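Local coordinates for protein cysteine desulfurase (Fervidobacterium islandicum, PDB 6A6E) that probably frees sulfur from L-cysteine, using pyridoxal-5'-phosphate, as the SufS desulfurase of an iron-sulfur cluster assembly system, at residues G307-K310 against V311-V315; L403-T406 against K407-D411. All blocks are in the same frame, centred on the assembly; numbering follows the deposited sequence.

Interaction 1. Residues G307-K310 against V311-V315; sequences GFEK and VEKHV
Lys310 O takes the N-H of His314 at 2.8 Å, the shortest of four successive backbone bonds in the first turns of a helix, and the His314 CB lies close beside the same oxygen. One residue earlier, Lys313 N reaches Glu309 O at 3.0 Å with a nearly straight N-H (170°), and Glu312 N binds Phe308 O in the same i to i+4 manner. The first bond of the series, Val311 N to Gly307 O at 3.1 Å, is more bent at the hydrogen. Gly307 is the N-cap of helix 308-327 and also the first residue to leave the preceding helix 290-306; it links the two helices with a positive phi, and at its backbone angles a CB would jam against the carbonyl oxygen of the residue before, which calls for glycine. Phe308 and Val311 make the apolar side of this turn. With CG anti to the backbone N (chi1 -167°), the Phe308 ring swings beside its own carbonyl, where CD1 comes within 3.9 Å of Val311 CB and CE1 within 4.0 Å of Val311 CG1. Phe308 packs on Leu303 and Val311 on Ile306, both of helix 290-306, and Phe89 meets the Phe308 ring edge to face. Glu309 and Glu312 bring their carboxylates together, OE1 to OE1 at 3.7 Å with planes 56° apart, a like-charge approach probably eased by Lys219 N, which donates to Glu312 OE1. The Glu309 chain bends at chi2 and aims OE2 at Lys313 NZ, a long salt bridge of 3.9 Å; that ammonium also pairs with Glu316. Lys310, extended beyond CG, runs instead to Glu14.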
ATOM      1  N   GLY A 307      26.188  -9.348   3.364  1.00 26.29           N
ATOM      2  CA  GLY A 307      27.036  -8.239   3.658  1.00 27.84           C
ATOM      3  C   GLY A 307      26.834  -7.132   2.658  1.00 28.27           C
ATOM      4  O   GLY A 307      27.135  -7.290   1.460  1.00 27.90           O
ATOM      5  N   PHE A 308      26.345  -6.000   3.141  1.00 27.91           N
ATOM      6  CA  PHE A 308      25.801  -5.020   2.237  1.00 29.82           C
ATOM      7  C   PHE A 308      26.912  -4.220   1.555  1.00 31.12           C
ATOM      8  O   PHE A 308      26.717  -3.729   0.439  1.00 27.77           O
ATOM      9  CB  PHE A 308      24.831  -4.105   2.956  1.00 35.34           C
ATOM     10  CG  PHE A 308      23.977  -3.255   2.008  1.00 29.53           C
ATOM     11  CD1 PHE A 308      23.145  -3.858   1.074  1.00 28.26           C
ATOM     12  CD2 PHE A 308      24.118  -1.888   1.991  1.00 26.89           C
ATOM     13  CE1 PHE A 308      22.408  -3.079   0.155  1.00 28.05           C
ATOM     14  CE2 PHE A 308      23.401  -1.103   1.084  1.00 30.28           C
ATOM     15  CZ  PHE A 308      22.535  -1.698   0.172  1.00 26.95           C
ATOM     16  N   GLU A 309      28.075  -4.102   2.200  1.00 28.31           N
ATOM     17  CA  GLU A 309      29.282  -3.555   1.545  1.00 32.45           C
ATOM     18  C   GLU A 309      29.728  -4.413   0.351  1.00 27.44           C
ATOM     19  O   GLU A 309      30.093  -3.893  -0.664  1.00 28.10           O
ATOM     20  CB  GLU A 309      30.478  -3.301   2.531  1.00 40.95           C
ATOM     21  CG  GLU A 309      31.657  -2.514   1.915  1.00 54.10           C
ATOM     22  CD  GLU A 309      31.279  -1.114   1.360  1.00 69.65           C
ATOM     23  OE1 GLU A 309      30.384  -0.448   1.961  1.00 78.69           O
ATOM     24  OE2 GLU A 309      31.863  -0.668   0.324  1.00 68.93           O
ATOM     25  N   LYS A 310      29.663  -5.718   0.463  1.00 26.65           N
ATOM     26  CA  LYS A 310      29.885  -6.529  -0.674  1.00 28.93           C
ATOM     27  C   LYS A 310      28.822  -6.306  -1.767  1.00 31.66           C
ATOM     28  O   LYS A 310      29.149  -6.306  -2.952  1.00 28.61           O
ATOM     29  CB  LYS A 310      29.945  -7.979  -0.272  1.00 34.44           C
ATOM     30  CG  LYS A 310      31.164  -8.325   0.591  1.00 35.99           C
ATOM     31  CD  LYS A 310      31.047  -9.758   1.077  1.00 41.24           C
ATOM     32  CE  LYS A 310      32.338 -10.336   1.599  1.00 45.37           C
ATOM     33  NZ  LYS A 310      32.247 -11.833   1.551  1.00 49.50           N
ATOM     34  N   VAL A 311      27.549  -6.096  -1.383  1.00 27.97           N
ATOM     35  CA  VAL A 311      26.495  -5.889  -2.373  1.00 22.90           C
ATOM     36  C   VAL A 311      26.856  -4.656  -3.177  1.00 21.86           C
ATOM     37  O   VAL A 311      26.828  -4.681  -4.392  1.00 21.00           O
ATOM     38  CB  VAL A 311      25.080  -5.767  -1.700  1.00 23.29           C
ATOM     39  CG1 VAL A 311      24.028  -5.296  -2.702  1.00 24.21           C
ATOM     40  CG2 VAL A 311      24.675  -7.113  -1.093  1.00 21.02           C
ATOM     41  N   GLU A 312      27.236  -3.595  -2.474  1.00 21.47           N
ATOM     42  CA  GLU A 312      27.561  -2.368  -3.053  1.00 22.35           C
ATOM     43  C   GLU A 312      28.759  -2.443  -3.982  1.00 28.77           C
ATOM     44  O   GLU A 312      28.683  -1.926  -5.115  1.00 27.26           O
ATOM     45  CB  GLU A 312      27.764  -1.327  -1.969  1.00 24.33           C
ATOM     46  CG  GLU A 312      28.238   0.005  -2.480  1.00 26.05           C
ATOM     47  CD  GLU A 312      28.418   1.062  -1.395  1.00 30.82           C
ATOM     48  OE1 GLU A 312      27.797   1.048  -0.277  1.00 27.89           O
ATOM     49  OE2 GLU A 312      29.160   2.006  -1.711  1.00 36.21           O
ATOM     50  N   LYS A 313      29.834  -3.099  -3.529  1.00 29.10           N
ATOM     51  CA  LYS A 313      31.017  -3.328  -4.373  1.00 31.06           C
ATOM     52  C   LYS A 313      30.721  -4.160  -5.599  1.00 27.68           C
ATOM     53  O   LYS A 313      31.224  -3.842  -6.653  1.00 25.06           O
ATOM     54  CB  LYS A 313      32.171  -4.008  -3.584  1.00 35.37           C
ATOM     55  CG  LYS A 313      32.987  -3.068  -2.707  1.00 43.88           C
ATOM     56  CD  LYS A 313      34.081  -2.390  -3.553  1.00 56.62           C
ATOM     57  CE  LYS A 313      34.910  -1.335  -2.810  1.00 64.15           C
ATOM     58  NZ  LYS A 313      34.199  -0.022  -2.680  1.00 67.70           N
ATOM     59  N   HIS A 314      29.946  -5.238  -5.458  1.00 24.82           N
ATOM     60  CA  HIS A 314      29.596  -6.075  -6.585  1.00 27.61           C
ATOM     61  C   HIS A 314      28.844  -5.273  -7.642  1.00 28.67           C
ATOM     62  O   HIS A 314      29.232  -5.264  -8.818  1.00 23.86           O
ATOM     63  CB  HIS A 314      28.803  -7.279  -6.149  1.00 30.17           C
ATOM     64  CG  HIS A 314      28.286  -8.113  -7.277  1.00 31.32           C
ATOM     65  ND1 HIS A 314      29.112  -8.739  -8.184  1.00 33.15           N
ATOM     66  CD2 HIS A 314      27.024  -8.472  -7.617  1.00 35.09           C
ATOM     67  CE1 HIS A 314      28.387  -9.436  -9.038  1.00 30.49           C
ATOM     68  NE2 HIS A 314      27.116  -9.296  -8.720  1.00 31.36           N
ATOM     69  N   VAL A 315      27.810  -4.554  -7.218  1.00 26.52           N
ATOM     70  CA  VAL A 315      27.079  -3.703  -8.140  1.00 29.04           C
ATOM     71  C   VAL A 315      27.979  -2.641  -8.790  1.00 29.16           C
ATOM     72  O   VAL A 315      27.857  -2.362  -9.964  1.00 25.93           O
ATOM     73  CB  VAL A 315      25.848  -3.027  -7.461  1.00 28.12           C
ATOM     74  CG1 VAL A 315      25.156  -2.157  -8.468  1.00 32.50           C
ATOM     75  CG2 VAL A 315      24.835  -4.069  -7.043  1.00 27.95           C
TER

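Interaction 2. Residues L403-T406 against K407-D411; sequences LYNT and KEDID
Thr406 and Asp409 form a capping box at the start of helix 407-423, each side chain accepting from the other's backbone N-H. Asp409 N donates to Thr406 OG1 at 2.9 Å, and Thr406 N returns a bond to Asp409 OD2 at 3.0 Å, the latter bent to 144° at the hydrogen. The hydroxyl can reach over the helix start because Thr406 OG1 sits between its own backbone N and carbonyl carbon (chi1 68°). Among side chains, the amide of Asn405 adds a nearly straight bond, ND2 to Asp409 OD2 at 3.1 Å. Its plane stands 85° from the carboxylate, with OD2 almost within the amide plane; Asn405 ND2 and Thr406 N approach OD2 from opposite faces of the carboxylate. The Asn405 amide is held from outside too, by Tyr402 N at OD1 and Tyr36 O at ND2, while Arg33 forms salt bridges with Asp409 OD1 and Glu408 OE2, tying this helix end to strand 32-36. An alanine here in place of Asp409 is likely to leave Thr406 N and one N-H of Asn405 ND2 without their shared acceptor, and Arg33 with Glu408 but without the Asp409 carboxylate. Of the main-chain bonds, Ile410 N to Thr406 O is weak at 3.3 Å, and the Ile410 side chain lies alongside that oxygen, CG1 at 3.7 Å. Solvent takes part as well: one water donates to Tyr404 O at 2.8 Å and to Asp409 OD2 at 2.6 Å.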
ATOM      1  N   LEU A 403      22.167  -7.382  -7.741  1.00 22.20           N
ATOM      2  CA  LEU A 403      22.939  -8.344  -6.990  1.00 20.69           C
ATOM      3  C   LEU A 403      23.271  -9.642  -7.718  1.00 22.64           C
ATOM      4  O   LEU A 403      24.439 -10.090  -7.710  1.00 25.44           O
ATOM      5  CB  LEU A 403      22.155  -8.717  -5.710  1.00 22.77           C
ATOM      6  CG  LEU A 403      22.763  -9.792  -4.830  1.00 21.68           C
ATOM      7  CD1 LEU A 403      24.132  -9.306  -4.398  1.00 23.59           C
ATOM      8  CD2 LEU A 403      21.930 -10.102  -3.616  1.00 22.29           C
ATOM      9  N   TYR A 404      22.232 -10.253  -8.293  1.00 22.61           N
ATOM     10  CA  TYR A 404      22.255 -11.550  -8.904  1.00 21.80           C
ATOM     11  C   TYR A 404      22.703 -11.456 -10.411  1.00 21.62           C
ATOM     12  O   TYR A 404      22.593 -12.433 -11.150  1.00 25.59           O
ATOM     13  CB  TYR A 404      20.848 -12.239  -8.785  1.00 22.50           C
ATOM     14  CG  TYR A 404      19.696 -11.238  -9.007  1.00 22.41           C
ATOM     15  CD1 TYR A 404      19.512 -10.600 -10.254  1.00 22.23           C
ATOM     16  CD2 TYR A 404      18.875 -10.854  -7.949  1.00 21.55           C
ATOM     17  CE1 TYR A 404      18.527  -9.635 -10.447  1.00 21.60           C
ATOM     18  CE2 TYR A 404      17.884  -9.856  -8.104  1.00 20.19           C
ATOM     19  CZ  TYR A 404      17.712  -9.258  -9.346  1.00 21.13           C
ATOM     20  OH  TYR A 404      16.791  -8.291  -9.494  1.00 19.75           O
ATOM     21  N   ASN A 405      23.141 -10.311 -10.876  1.00 19.93           N
ATOM     22  CA  ASN A 405      23.676 -10.225 -12.239  1.00 23.24           C
ATOM     23  C   ASN A 405      25.186 -10.569 -12.281  1.00 24.30           C
ATOM     24  O   ASN A 405      25.880 -10.523 -11.271  1.00 25.01           O
ATOM     25  CB  ASN A 405      23.445  -8.847 -12.879  1.00 20.53           C
ATOM     26  CG  ASN A 405      21.988  -8.600 -13.243  1.00 21.77           C
ATOM     27  OD1 ASN A 405      21.414  -7.580 -12.806  1.00 24.03           O
ATOM     28  ND2 ASN A 405      21.365  -9.519 -14.026  1.00 21.81           N
ATOM     29  N   THR A 406      25.658 -10.939 -13.464  1.00 27.79           N
ATOM     30  CA  THR A 406      27.057 -11.352 -13.695  1.00 29.71           C
ATOM     31  C   THR A 406      27.659 -10.616 -14.874  1.00 29.26           C
ATOM     32  O   THR A 406      26.962  -9.947 -15.655  1.00 24.40           O
ATOM     33  CB  THR A 406      27.157 -12.866 -13.999  1.00 31.36           C
ATOM     34  OG1 THR A 406      26.552 -13.145 -15.269  1.00 34.34           O
ATOM     35  CG2 THR A 406      26.510 -13.692 -12.879  1.00 29.46           C
ATOM     36  N   LYS A 407      28.969 -10.712 -15.007  1.00 28.87           N
ATOM     37  CA  LYS A 407      29.600 -10.178 -16.193  1.00 30.29           C
ATOM     38  C   LYS A 407      29.189 -10.923 -17.412  1.00 26.20           C
ATOM     39  O   LYS A 407      29.035 -10.336 -18.466  1.00 24.57           O
ATOM     40  CB  LYS A 407      31.104 -10.205 -16.051  1.00 36.07           C
ATOM     41  CG  LYS A 407      31.561  -9.065 -15.177  1.00 38.31           C
ATOM     42  CD  LYS A 407      33.052  -9.147 -14.944  1.00 42.27           C
ATOM     43  CE  LYS A 407      33.585  -7.848 -14.383  1.00 43.39           C
ATOM     44  NZ  LYS A 407      34.562  -8.218 -13.338  1.00 48.55           N
ATOM     45  N   GLU A 408      28.946 -12.215 -17.277  1.00 30.11           N
ATOM     46  CA  GLU A 408      28.393 -12.957 -18.401  1.00 30.71           C
ATOM     47  C   GLU A 408      27.032 -12.433 -18.908  1.00 33.15           C
ATOM     48  O   GLU A 408      26.794 -12.362 -20.136  1.00 29.05           O
ATOM     49  CB  GLU A 408      28.322 -14.439 -18.084  1.00 37.36           C
ATOM     50  CG  GLU A 408      27.772 -15.186 -19.284  1.00 45.43           C
ATOM     51  CD  GLU A 408      27.648 -16.673 -19.067  1.00 55.29           C
ATOM     52  OE1 GLU A 408      28.685 -17.366 -19.200  1.00 64.44           O
ATOM     53  OE2 GLU A 408      26.512 -17.148 -18.820  1.00 59.97           O
ATOM     54  N   ASP A 409      26.131 -12.062 -17.971  1.00 30.38           N
ATOM     55  CA  ASP A 409      24.859 -11.408 -18.334  1.00 26.41           C
ATOM     56  C   ASP A 409      25.115 -10.216 -19.221  1.00 22.54           C
ATOM     57  O   ASP A 409      24.467 -10.014 -20.251  1.00 23.82           O
ATOM     58  CB  ASP A 409      24.097 -10.917 -17.092  1.00 24.76           C
ATOM     59  CG  ASP A 409      23.537 -12.026 -16.247  1.00 25.49           C
ATOM     60  OD1 ASP A 409      23.252 -13.130 -16.772  1.00 26.86           O
ATOM     61  OD2 ASP A 409      23.260 -11.765 -15.019  1.00 31.38           O
ATOM     62  N   ILE A 410      26.038  -9.396 -18.805  1.00 22.66           N
ATOM     63  CA  ILE A 410      26.387  -8.228 -19.568  1.00 25.05           C
ATOM     64  C   ILE A 410      26.932  -8.607 -20.991  1.00 29.22           C
ATOM     65  O   ILE A 410      26.534  -7.975 -22.017  1.00 25.04           O
ATOM     66  CB  ILE A 410      27.352  -7.380 -18.762  1.00 24.67           C
ATOM     67  CG1 ILE A 410      26.605  -6.801 -17.553  1.00 27.95           C
ATOM     68  CG2 ILE A 410      27.926  -6.241 -19.580  1.00 27.04           C
ATOM     69  CD1 ILE A 410      27.464  -6.079 -16.548  1.00 27.46           C
ATOM     70  N   ASP A 411      27.769  -9.652 -21.052  1.00 28.94           N
ATOM     71  CA  ASP A 411      28.304 -10.145 -22.352  1.00 32.32           C
ATOM     72  C   ASP A 411      27.184 -10.639 -23.270  1.00 31.19           C
ATOM     73  O   ASP A 411      27.233 -10.431 -24.486  1.00 30.21           O
ATOM     74  CB  ASP A 411      29.307 -11.305 -22.139  1.00 31.21           C
ATOM     75  CG  ASP A 411      30.605 -10.849 -21.483  1.00 29.77           C
ATOM     76  OD1 ASP A 411      30.885  -9.673 -21.471  1.00 30.24           O
ATOM     77  OD2 ASP A 411      31.380 -11.676 -20.985  1.00 35.14           O
TER
HETATM   78  O   HOH W   1      21.939 -13.509 -13.614  1.00 25.93           O

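In the fold
Interaction 1 comes first along the chain, opening helix 308-327; interaction 2 follows after four strands of the six-stranded mixed sheet, and leads from the last of them, 396-400, into the final helix, 407-423. Their centres lie about 14 Å apart, on the same side of the chain's centre, within the class-V aminotransferase fold. They touch directly: His314 NE2 lies 3.1 Å from Asn405 O, a probable hydrogen bond, and Val311 packs on Leu403. Farther along, Tyr321 and Leu322 of helix 308-327 meet Ile410, so the two helices pack together. Both contacts are structural; the side chain of Tyr404 is about 13 Å from the bound pyridoxal-5'-phosphate.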